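Local structure of pyridoxamine 5-phosphate-dependent dehydrase (Escherichia coli, 3B8X) at residues 84-89 and 114-119; 121-126 and 353-358. The protein catalyses the PLP-dependent removal of the C3'-hydroxyl group from GDP-4-keto-6-deoxy-D-mannose, a step in the biosynthesis of L-colitose for the O-antigen. The protein carries 1 engineered substitution. All blocks are in the same frame, centred on the assembly; numbering follows the deposited sequence.

Contact 1. Residues 84-89 and 114-119; sequences IVPAVS and LNIDIE
Ile116 reaches Ile84 and Pro86 because its CG1 stands anti to the backbone N (chi1 -167°) and its chain runs on nearly straight through chi2 (158°), which carries CD1 out over the strand end. Ile84 answers with its short branch: CG2 is the arm anti to N, and it meets Ile116 CD1 at 3.9 Å, the two side chains crossing at about a right angle. The same methyl, Ile116 CD1, also lies 3.9 Å from Pro86 N, so it rests against the peptide between Val85 and Pro86 as well as on a side chain. Closer to the backbone, Ile116 CB sits 3.9 Å from Pro86 CB, and here the two main chains come nearest, with Pro86 CA 4.9 Å from Ile116 CA. The side-chain contact is wholly apolar and buried, and no direct hydrogen bond links the segments. A water joins them instead, donating to Val88 O and to Leu114 O at 2.9 Å each, which satisfies two buried carbonyls where the chains diverge. The side-chain amide of Asn115 is bonded to Leu137 N through OD1 and to Asn140 O through ND2. Ile116 thus packs on the C-terminal end of strand 82-86 just before helix 118-124, which Asp117 N-caps; Val107 of strand 103-107 also touches Ile84 and Ile116, while Val135 of strand 129-135 packs on Pro86.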
ATOM      1  N   ILE B  84      -4.017   8.714  21.820  1.00 20.86           N
ATOM      2  CA  ILE B  84      -2.738   9.076  22.445  1.00 11.28           C
ATOM      3  C   ILE B  84      -1.669   8.126  21.863  1.00 19.41           C
ATOM      4  O   ILE B  84      -1.920   6.940  21.658  1.00 10.83           O
ATOM      5  CB  ILE B  84      -2.797   8.757  23.974  1.00 28.40           C
ATOM      6  CG1 ILE B  84      -3.672   9.766  24.721  1.00 18.97           C
ATOM      7  CG2 ILE B  84      -1.404   8.654  24.595  1.00 17.19           C
ATOM      8  CD1 ILE B  84      -4.039   9.287  26.112  1.00 22.81           C
ATOM      9  N   VAL B  85      -0.493   8.659  21.566  1.00 15.52           N
ATOM     10  CA  VAL B  85       0.615   7.862  21.044  1.00 11.84           C
ATOM     11  C   VAL B  85       1.868   8.424  21.728  1.00 22.88           C
ATOM     12  O   VAL B  85       1.884   9.620  22.092  1.00 12.41           O
ATOM     13  CB  VAL B  85       0.860   8.173  19.545  1.00 26.13           C
ATOM     14  CG1 VAL B  85      -0.222   7.568  18.696  1.00 41.45           C
ATOM     15  CG2 VAL B  85       0.944   9.669  19.325  1.00 18.68           C
ATOM     16  N   PRO B  86       2.923   7.609  21.828  1.00 22.02           N
ATOM     17  CA  PRO B  86       4.215   8.093  22.358  1.00 12.56           C
ATOM     18  C   PRO B  86       4.848   9.030  21.328  1.00 21.41           C
ATOM     19  O   PRO B  86       4.468   9.054  20.152  1.00 14.94           O
ATOM     20  CB  PRO B  86       5.046   6.810  22.486  1.00 24.33           C
ATOM     21  CG  PRO B  86       4.489   5.915  21.408  1.00 16.95           C
ATOM     22  CD  PRO B  86       2.984   6.181  21.463  1.00 36.99           C
ATOM     23  N   ALA B  87       5.790   9.830  21.797  1.00  5.26           N
ATOM     24  CA  ALA B  87       6.470  10.863  21.039  1.00  3.22           C
ATOM     25  C   ALA B  87       7.509  10.304  20.094  1.00  3.63           C
ATOM     26  O   ALA B  87       8.023  11.036  19.269  1.00 16.19           O
ATOM     27  CB  ALA B  87       7.144  11.865  22.003  1.00 11.29           C
ATOM     28  N   VAL B  88       7.921   9.057  20.300  1.00 11.97           N
ATOM     29  CA  VAL B  88       8.989   8.531  19.465  1.00 10.99           C
ATOM     30  C   VAL B  88       8.523   7.226  18.937  1.00 12.26           C
ATOM     31  O   VAL B  88       8.055   6.375  19.695  1.00 10.97           O
ATOM     32  CB  VAL B  88      10.271   8.185  20.275  1.00  6.63           C
ATOM     33  CG1 VAL B  88      11.376   7.513  19.339  1.00  5.20           C
ATOM     34  CG2 VAL B  88      10.791   9.441  21.024  1.00 16.17           C
ATOM     35  N   SER B  89       8.628   7.067  17.621  1.00  7.54           N
ATOM     36  CA  SER B  89       8.276   5.780  17.031  1.00  9.12           C
ATOM     37  C   SER B  89       8.606   5.845  15.560  1.00 12.11           C
ATOM     38  O   SER B  89       9.617   6.417  15.199  1.00 14.09           O
ATOM     39  CB  SER B  89       6.826   5.371  17.310  1.00 28.18           C
ATOM     40  OG  SER B  89       5.932   6.039  16.444  1.00 45.74           O
ATOM     41  N   LEU B 114      12.435   3.672  26.669  1.00  9.58           N
ATOM     42  CA  LEU B 114      12.227   4.249  25.330  1.00  7.56           C
ATOM     43  C   LEU B 114      10.787   4.184  24.944  1.00 18.45           C
ATOM     44  O   LEU B 114      10.423   4.690  23.889  1.00  9.21           O
ATOM     45  CB  LEU B 114      13.067   3.580  24.227  1.00  5.88           C
ATOM     46  CG  LEU B 114      14.588   3.516  24.465  1.00  8.91           C
ATOM     47  CD1 LEU B 114      15.246   3.036  23.181  1.00  2.37           C
ATOM     48  CD2 LEU B 114      15.135   4.873  24.949  1.00  7.78           C
ATOM     49  N   ASN B 115       9.968   3.605  25.820  1.00 11.57           N
ATOM     50  CA  ASN B 115       8.508   3.516  25.580  1.00  4.43           C
ATOM     51  C   ASN B 115       7.756   4.670  26.262  1.00  5.75           C
ATOM     52  O   ASN B 115       8.389   5.498  26.959  1.00 12.35           O
ATOM     53  CB  ASN B 115       7.969   2.140  25.983  1.00  7.08           C
ATOM     54  CG  ASN B 115       8.436   1.040  25.043  1.00 20.00           C
ATOM     55  OD1 ASN B 115       8.698   1.272  23.868  1.00 12.89           O
ATOM     56  ND2 ASN B 115       8.570  -0.152  25.567  1.00  9.30           N
ATOM     57  N   ILE B 116       6.462   4.798  25.953  1.00 17.90           N
ATOM     58  CA  ILE B 116       5.629   5.886  26.469  1.00 19.92           C
ATOM     59  C   ILE B 116       5.774   5.971  28.008  1.00  6.96           C
ATOM     60  O   ILE B 116       5.830   4.961  28.683  1.00 10.75           O
ATOM     61  CB  ILE B 116       4.156   5.652  26.115  1.00 15.44           C
ATOM     62  CG1 ILE B 116       3.303   6.922  26.360  1.00 10.45           C
ATOM     63  CG2 ILE B 116       3.666   4.494  26.899  1.00  8.98           C
ATOM     64  CD1 ILE B 116       1.994   6.984  25.596  1.00 12.05           C
ATOM     65  N   ASP B 117       5.914   7.181  28.511  1.00 15.43           N
ATOM     66  CA  ASP B 117       6.088   7.352  29.923  1.00 15.40           C
ATOM     67  C   ASP B 117       4.825   6.985  30.642  1.00 12.80           C
ATOM     68  O   ASP B 117       3.780   7.582  30.433  1.00 20.95           O
ATOM     69  CB  ASP B 117       6.449   8.780  30.232  1.00 17.24           C
ATOM     70  CG  ASP B 117       6.802   8.937  31.663  1.00 99.89           C
ATOM     71  OD1 ASP B 117       7.698   8.210  32.107  1.00 20.54           O
ATOM     72  OD2 ASP B 117       6.120   9.678  32.372  1.00 17.24           O
ATOM     73  N   ILE B 118       4.901   5.985  31.495  1.00 16.84           N
ATOM     74  CA  ILE B 118       3.705   5.569  32.185  1.00 23.85           C
ATOM     75  C   ILE B 118       3.035   6.658  33.001  1.00 40.03           C
ATOM     76  O   ILE B 118       1.836   6.936  32.853  1.00 18.25           O
ATOM     77  CB  ILE B 118       4.006   4.380  33.030  1.00 18.05           C
ATOM     78  CG1 ILE B 118       4.380   3.252  32.079  1.00 15.56           C
ATOM     79  CG2 ILE B 118       2.817   4.088  33.967  1.00  9.69           C
ATOM     80  CD1 ILE B 118       3.183   2.695  31.314  1.00 21.03           C
ATOM     81  N   GLU B 119       3.809   7.275  33.877  1.00 14.12           N
ATOM     82  CA  GLU B 119       3.224   8.340  34.651  1.00 20.36           C
ATOM     83  C   GLU B 119       2.595   9.365  33.728  1.00 19.83           C
ATOM     84  O   GLU B 119       1.474   9.802  33.966  1.00 17.98           O
ATOM     85  CB  GLU B 119       4.244   8.988  35.565  1.00 29.65           C
ATOM     86  CG  GLU B 119       4.433   8.177  36.819  1.00 23.26           C
ATOM     87  CD  GLU B 119       3.119   7.722  37.444  1.00 99.89           C
ATOM     88  OE1 GLU B 119       2.360   8.608  37.896  1.00 36.11           O
ATOM     89  OE2 GLU B 119       2.859   6.491  37.504  1.00 38.54           O
TER
HETATM   90  O   HOH W   1       8.033   5.121  22.259  1.00 11.48           O

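Contact 2. Residues 121-126 and 353-358; sequences LKEAVT and TVHNNV
Ala124, in the last turn of helix 118-124, lies beside His355 of 353-358; their CA atoms, 6.1 Å apart, are the nearest pair between the segments. The helix gives way at Val125, whose N still bonds to Leu121 O, and on the other segment Asn356 takes a positive phi that turns the chain right after the histidine. With CG anti to the backbone N, the His355 imidazole is put against the helix end. Ala124 CB lies over one face in a CH-pi contact, 3.8 Å from the ring centroid and 14° off the normal. Asn356 CB covers the opposite face, so the ring is held between a helix methyl and its own neighbour in sequence. Glu123 comes from a third direction: its CG lies at the ring edge, in plane, and the carboxylate is turned 76° from the imidazole. His355 NE2 donates a weak, bent hydrogen bond to Glu123 OE1, 3.1 Å long with an angle of 143° at the hydrogen. Glu123 is exposed and poorly ordered, which suggests that the Ala124 face contact is the steadier half. A helix end here lies beside the outermost strand of a mainly parallel sheet, an alpha/beta layering expected of the large domain in fold-type I PLP enzymes.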
ATOM      1  N   LEU B 121       1.440   8.931  30.948  1.00 22.75           N
ATOM      2  CA  LEU B 121       0.315   8.373  30.255  1.00 21.88           C
ATOM      3  C   LEU B 121      -0.892   8.506  31.173  1.00 30.22           C
ATOM      4  O   LEU B 121      -1.984   8.907  30.750  1.00 25.78           O
ATOM      5  CB  LEU B 121       0.610   6.927  29.831  1.00 21.24           C
ATOM      6  CG  LEU B 121      -0.608   6.155  29.286  1.00 20.00           C
ATOM      7  CD1 LEU B 121      -1.302   6.837  28.104  1.00 10.54           C
ATOM      8  CD2 LEU B 121      -0.324   4.688  29.004  1.00 18.20           C
ATOM      9  N   LYS B 122      -0.676   8.209  32.448  1.00 28.78           N
ATOM     10  CA  LYS B 122      -1.750   8.277  33.443  1.00 28.97           C
ATOM     11  C   LYS B 122      -2.385   9.681  33.491  1.00 16.01           C
ATOM     12  O   LYS B 122      -3.615   9.840  33.606  1.00 21.69           O
ATOM     13  CB  LYS B 122      -1.174   7.865  34.799  1.00 31.75           C
ATOM     14  CG  LYS B 122      -2.176   7.373  35.839  1.00 33.59           C
ATOM     15  CD  LYS B 122      -1.708   7.700  37.289  1.00 33.37           C
ATOM     16  CE  LYS B 122      -1.122   6.451  37.991  1.00 99.89           C
ATOM     17  NZ  LYS B 122      -0.313   6.722  39.220  1.00 99.89           N
ATOM     18  N   GLU B 123      -1.549  10.706  33.377  1.00 19.23           N
ATOM     19  CA  GLU B 123      -1.981  12.108  33.408  1.00 28.53           C
ATOM     20  C   GLU B 123      -2.799  12.489  32.177  1.00 99.89           C
ATOM     21  O   GLU B 123      -3.761  13.284  32.222  1.00 22.91           O
ATOM     22  CB  GLU B 123      -0.726  12.975  33.354  1.00 20.46           C
ATOM     23  CG  GLU B 123      -0.579  14.149  34.328  1.00 99.89           C
ATOM     24  CD  GLU B 123       0.649  15.042  34.007  1.00 99.89           C
ATOM     25  OE1 GLU B 123       1.756  14.510  33.686  1.00 57.53           O
ATOM     26  OE2 GLU B 123       0.491  16.288  34.070  1.00 99.89           O
ATOM     27  N   ALA B 124      -2.336  11.966  31.052  1.00 27.05           N
ATOM     28  CA  ALA B 124      -2.920  12.275  29.753  1.00 23.60           C
ATOM     29  C   ALA B 124      -4.309  11.705  29.446  1.00 11.68           C
ATOM     30  O   ALA B 124      -5.053  12.259  28.626  1.00 27.68           O
ATOM     31  CB  ALA B 124      -1.948  11.842  28.665  1.00 21.65           C
ATOM     32  N   VAL B 125      -4.625  10.559  30.032  1.00 13.33           N
ATOM     33  CA  VAL B 125      -5.859   9.876  29.734  1.00 28.68           C
ATOM     34  C   VAL B 125      -7.053  10.632  30.309  1.00 40.08           C
ATOM     35  O   VAL B 125      -7.185  10.747  31.525  1.00 44.62           O
ATOM     36  CB  VAL B 125      -5.811   8.429  30.274  1.00 13.70           C
ATOM     37  CG1 VAL B 125      -7.173   7.784  30.135  1.00 24.12           C
ATOM     38  CG2 VAL B 125      -4.760   7.629  29.525  1.00 24.52           C
ATOM     39  N   THR B 126      -7.908  11.170  29.447  1.00 55.13           N
ATOM     40  CA  THR B 126      -9.084  11.917  29.912  1.00 44.79           C
ATOM     41  C   THR B 126     -10.384  11.248  29.431  1.00 43.37           C
ATOM     42  O   THR B 126     -10.349  10.174  28.845  1.00 26.10           O
ATOM     43  CB  THR B 126      -9.012  13.411  29.483  1.00 25.90           C
ATOM     44  OG1 THR B 126      -9.796  13.611  28.305  1.00 39.64           O
ATOM     45  CG2 THR B 126      -7.567  13.813  29.179  1.00 67.25           C
ATOM     46  N   THR B 353      -2.239  17.583  19.781  1.00 25.59           N
ATOM     47  CA  THR B 353      -1.858  18.344  20.956  1.00 12.88           C
ATOM     48  C   THR B 353      -0.706  17.597  21.615  1.00 32.79           C
ATOM     49  O   THR B 353      -0.453  16.433  21.327  1.00 17.15           O
ATOM     50  CB  THR B 353      -3.027  18.394  21.991  1.00  8.87           C
ATOM     51  OG1 THR B 353      -2.701  19.289  23.059  1.00 99.89           O
ATOM     52  CG2 THR B 353      -3.268  17.029  22.574  1.00 21.12           C
ATOM     53  N   VAL B 354      -0.023  18.274  22.521  1.00 34.57           N
ATOM     54  CA  VAL B 354       1.012  17.624  23.289  1.00 15.12           C
ATOM     55  C   VAL B 354       0.674  17.610  24.760  1.00 23.79           C
ATOM     56  O   VAL B 354       0.413  18.649  25.359  1.00 36.19           O
ATOM     57  CB  VAL B 354       2.340  18.313  23.183  1.00 21.60           C
ATOM     58  CG1 VAL B 354       3.259  17.647  24.168  1.00 23.23           C
ATOM     59  CG2 VAL B 354       2.895  18.170  21.803  1.00 24.97           C
ATOM     60  N   HIS B 355       0.743  16.440  25.370  1.00 24.60           N
ATOM     61  CA  HIS B 355       0.516  16.375  26.794  1.00 20.24           C
ATOM     62  C   HIS B 355       1.753  16.833  27.538  1.00 19.05           C
ATOM     63  O   HIS B 355       2.817  16.243  27.393  1.00 18.96           O
ATOM     64  CB  HIS B 355       0.286  14.958  27.259  1.00 15.64           C
ATOM     65  CG  HIS B 355       0.222  14.835  28.749  1.00 40.98           C
ATOM     66  ND1 HIS B 355      -0.714  15.512  29.499  1.00 22.76           N
ATOM     67  CD2 HIS B 355       0.972  14.126  29.628  1.00 27.59           C
ATOM     68  CE1 HIS B 355      -0.553  15.212  30.774  1.00 18.43           C
ATOM     69  NE2 HIS B 355       0.463  14.373  30.879  1.00 31.07           N
ATOM     70  N   ASN B 356       1.576  17.844  28.380  1.00 23.44           N
ATOM     71  CA  ASN B 356       2.617  18.325  29.263  1.00 26.16           C
ATOM     72  C   ASN B 356       3.782  18.769  28.436  1.00 20.86           C
ATOM     73  O   ASN B 356       3.778  19.852  27.857  1.00 21.33           O
ATOM     74  CB  ASN B 356       3.015  17.171  30.184  1.00 41.83           C
ATOM     75  CG  ASN B 356       4.071  17.559  31.170  1.00 63.51           C
ATOM     76  OD1 ASN B 356       4.236  18.729  31.504  1.00 26.93           O
ATOM     77  ND2 ASN B 356       4.787  16.566  31.663  1.00 35.28           N
ATOM     78  N   ASN B 357       4.782  17.912  28.354  1.00 27.60           N
ATOM     79  CA  ASN B 357       5.902  18.232  27.502  1.00 17.21           C
ATOM     80  C   ASN B 357       6.535  16.913  27.014  1.00 18.06           C
ATOM     81  O   ASN B 357       6.239  15.844  27.523  1.00 17.80           O
ATOM     82  CB  ASN B 357       6.928  19.055  28.286  1.00 22.03           C
ATOM     83  CG  ASN B 357       7.563  18.258  29.411  1.00 25.18           C
ATOM     84  OD1 ASN B 357       8.221  17.250  29.169  1.00 17.98           O
ATOM     85  ND2 ASN B 357       7.324  18.676  30.648  1.00 28.33           N
ATOM     86  N   VAL B 358       7.468  17.019  26.084  1.00 20.26           N
ATOM     87  CA  VAL B 358       8.176  15.838  25.644  1.00  8.70           C
ATOM     88  C   VAL B 358       9.659  16.113  25.783  1.00 19.27           C
ATOM     89  O   VAL B 358      10.435  15.974  24.844  1.00 17.08           O
ATOM     90  CB  VAL B 358       7.806  15.500  24.195  1.00 12.73           C
ATOM     91  CG1 VAL B 358       6.353  14.987  24.175  1.00  8.64           C
ATOM     92  CG2 VAL B 358       7.997  16.754  23.307  1.00 20.70           C
TER

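Overall arrangement
From the N terminus, strand 82-86 leads through helix 91-99 and strand 103-107 before the chain returns at 114-119, and contact 1 closes this short loop. Helix 118-124, begun within 114-119, runs on into 121-126 and opens contact 2, whose loop of 226 residues closes only at 353-358. The two loops therefore run in series, neither nested nor crossed, with their centres about 10 Å apart. Contact 1 fastens the lead-in to the helix onto strand 82-86, and contact 2 fastens its C-terminal end beside edge strand 351-354. Ile84 packing on Leu121 joins strand and helix directly; Ile84 also meets Val125, and Ala87 meets Val358.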